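Local coordinates for filamentation induced by cAMP protein Fic (Desulfovibrio alaskensis, PDB 4RGL) that belongs to the Fic/DOC family of largely helical proteins and carries a C-terminal domain of the helix-turn-helix class, at residues F175-E180 against R226-A231. Numbering follows the deposited sequence.
Sequences FHYEFE and RVLAVA
Tyr177 and Leu228 sit where segments 175-180 and 226-231, on helices 168-182 and 221-234, cross at -76° with their axes 11.5 Å apart, so that side chains rather than backbones fill the interface. Tyr177 has CG anti to its own amide nitrogen (chi1 172°), which sends the ring across the gap to the second helix. A tyrosine suits this place because its ring can pack against apolar groups while its hydroxyl meets a backbone acceptor. Two methyl groups meet the ring obliquely: Ala231 CB lies 3.6 Å from CE1 of Tyr177, and Leu228 CD1 approaches its CD1. At the far end Tyr177 OH donates a weak hydrogen bond of 2.8 Å to the carbonyl O of Ala231. The small methyl of Ala231 leaves room for the ring to lie close to this stretch of helix. Leu228, one helical turn earlier, divides its branches: CD1 goes to the tyrosine, whereas CD2 packs 3.5 Å from CD of Glu180. The glutamate, bent at chi2 (-84°), thus lays its aliphatic CG and carboxylate against a methyl group in van der Waals packing, which leaves the charge to be met elsewhere. Arg136 meets it, its NH2 forming a salt bridge with OE1. Phe240 and Pro239 of helix 238-257 extend the packing beyond Leu228 and Ala231. In this largely helical fold, helix 168-182 leads into the Fic signature sequence that begins at His183, whose ND1 is hydrogen-bonded to Glu180 O, and helix 221-234 packs steeply across it.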
loop_
_atom_site.group_PDB
_atom_site.type_symbol
_atom_site.label_atom_id
_atom_site.label_comp_id
_atom_site.label_asym_id
_atom_site.label_seq_id
_atom_site.Cartn_x
_atom_site.Cartn_y
_atom_site.Cartn_z
ATOM N N PHE A 175 10.492 -2.650 -16.869
ATOM C CA PHE A 175 9.230 -2.177 -17.439
ATOM C C PHE A 175 8.948 -0.734 -17.009
ATOM O O PHE A 175 8.615 0.099 -17.849
ATOM C CB PHE A 175 8.068 -3.092 -17.028
ATOM C CG PHE A 175 6.751 -2.733 -17.682
ATOM C CD1 PHE A 175 5.926 -1.756 -17.136
ATOM C CD2 PHE A 175 6.342 -3.363 -18.850
ATOM C CE1 PHE A 175 4.733 -1.399 -17.762
ATOM C CE2 PHE A 175 5.136 -3.017 -19.465
ATOM C CZ PHE A 175 4.339 -2.039 -18.916
ATOM N N HIS A 176 9.096 -0.442 -15.695
ATOM C CA HIS A 176 8.891 0.905 -15.139
ATOM C C HIS A 176 9.748 1.922 -15.885
ATOM O O HIS A 176 9.256 2.973 -16.276
ATOM C CB HIS A 176 9.245 0.913 -13.627
ATOM C CG HIS A 176 8.701 2.093 -12.864
ATOM N ND1 HIS A 176 8.118 1.935 -11.619
ATOM C CD2 HIS A 176 8.660 3.403 -13.200
ATOM C CE1 HIS A 176 7.771 3.149 -11.228
ATOM N NE2 HIS A 176 8.058 4.063 -12.155
ATOM N N TYR A 177 11.023 1.581 -16.119
ATOM C CA TYR A 177 11.982 2.447 -16.797
ATOM C C TYR A 177 11.584 2.678 -18.249
ATOM O O TYR A 177 11.610 3.818 -18.720
ATOM C CB TYR A 177 13.386 1.835 -16.719
ATOM C CG TYR A 177 14.421 2.550 -17.554
ATOM C CD1 TYR A 177 15.012 3.729 -17.109
ATOM C CD2 TYR A 177 14.912 1.981 -18.727
ATOM C CE1 TYR A 177 16.019 4.357 -17.839
ATOM C CE2 TYR A 177 15.947 2.578 -19.445
ATOM C CZ TYR A 177 16.491 3.771 -19.003
ATOM O OH TYR A 177 17.486 4.382 -19.732
ATOM N N GLU A 178 11.214 1.612 -18.960
ATOM C CA GLU A 178 10.809 1.720 -20.355
ATOM C C GLU A 178 9.479 2.467 -20.486
ATOM O O GLU A 178 9.361 3.369 -21.316
ATOM C CB GLU A 178 10.703 0.333 -20.991
ATOM C CG GLU A 178 12.049 -0.344 -21.192
ATOM C CD GLU A 178 12.999 0.409 -22.105
ATOM O OE1 GLU A 178 12.547 0.891 -23.168
ATOM O OE2 GLU A 178 14.197 0.508 -21.760
ATOM N N PHE A 179 8.490 2.123 -19.620
ATOM C CA PHE A 179 7.161 2.746 -19.624
ATOM C C PHE A 179 7.264 4.257 -19.395
ATOM O O PHE A 179 6.567 5.021 -20.055
ATOM C CB PHE A 179 6.263 2.104 -18.544
ATOM C CG PHE A 179 4.825 2.560 -18.573
ATOM C CD1 PHE A 179 4.426 3.710 -17.895
ATOM C CD2 PHE A 179 3.862 1.829 -19.254
ATOM C CE1 PHE A 179 3.098 4.148 -17.947
ATOM C CE2 PHE A 179 2.527 2.253 -19.281
ATOM C CZ PHE A 179 2.156 3.411 -18.626
ATOM N N GLU A 180 8.136 4.687 -18.457
ATOM C CA GLU A 180 8.307 6.109 -18.142
ATOM C C GLU A 180 8.887 6.865 -19.355
ATOM O O GLU A 180 8.517 8.014 -19.598
ATOM C CB GLU A 180 9.217 6.282 -16.904
ATOM C CG GLU A 180 9.120 7.660 -16.239
ATOM C CD GLU A 180 9.977 8.768 -16.841
ATOM O OE1 GLU A 180 10.812 8.467 -17.725
ATOM O OE2 GLU A 180 9.889 9.914 -16.345
ATOM N N ARG A 226 16.413 12.072 -10.455
ATOM C CA ARG A 226 17.810 12.306 -10.874
ATOM C C ARG A 226 18.435 11.011 -11.432
ATOM O O ARG A 226 19.095 11.048 -12.475
ATOM C CB ARG A 226 18.651 12.849 -9.704
ATOM C CG ARG A 226 20.032 13.372 -10.136
ATOM C CD ARG A 226 20.849 13.919 -8.963
ATOM N NE ARG A 226 21.237 12.866 -8.016
ATOM C CZ ARG A 226 20.670 12.693 -6.824
ATOM N NH1 ARG A 226 19.729 13.530 -6.402
ATOM N NH2 ARG A 226 21.072 11.712 -6.029
ATOM N N VAL A 227 18.207 9.861 -10.743
ATOM C CA VAL A 227 18.700 8.550 -11.200
ATOM C C VAL A 227 17.982 8.153 -12.484
ATOM O O VAL A 227 18.610 7.649 -13.414
ATOM C CB VAL A 227 18.531 7.464 -10.110
ATOM N N LEU A 228 16.678 8.442 -12.555
ATOM C CA LEU A 228 15.866 8.165 -13.730
ATOM C C LEU A 228 16.347 8.998 -14.942
ATOM O O LEU A 228 16.362 8.494 -16.068
ATOM C CB LEU A 228 14.392 8.468 -13.415
ATOM C CG LEU A 228 13.377 8.150 -14.496
ATOM C CD1 LEU A 228 13.485 6.691 -14.946
ATOM C CD2 LEU A 228 11.987 8.443 -14.013
ATOM N N ALA A 229 16.783 10.263 -14.695
ATOM C CA ALA A 229 17.291 11.144 -15.753
ATOM C C ALA A 229 18.701 10.737 -16.181
ATOM O O ALA A 229 19.010 10.771 -17.375
ATOM C CB ALA A 229 17.289 12.586 -15.280
ATOM N N VAL A 230 19.577 10.369 -15.194
ATOM C CA VAL A 230 20.949 9.925 -15.482
ATOM C C VAL A 230 20.911 8.627 -16.286
ATOM O O VAL A 230 21.634 8.494 -17.278
ATOM C CB VAL A 230 21.779 9.756 -14.188
ATOM N N ALA A 231 19.999 7.694 -15.903
ATOM C CA ALA A 231 19.791 6.437 -16.627
ATOM C C ALA A 231 19.274 6.704 -18.048
ATOM O O ALA A 231 19.689 6.029 -18.991
ATOM C CB ALA A 231 18.811 5.555 -15.868
#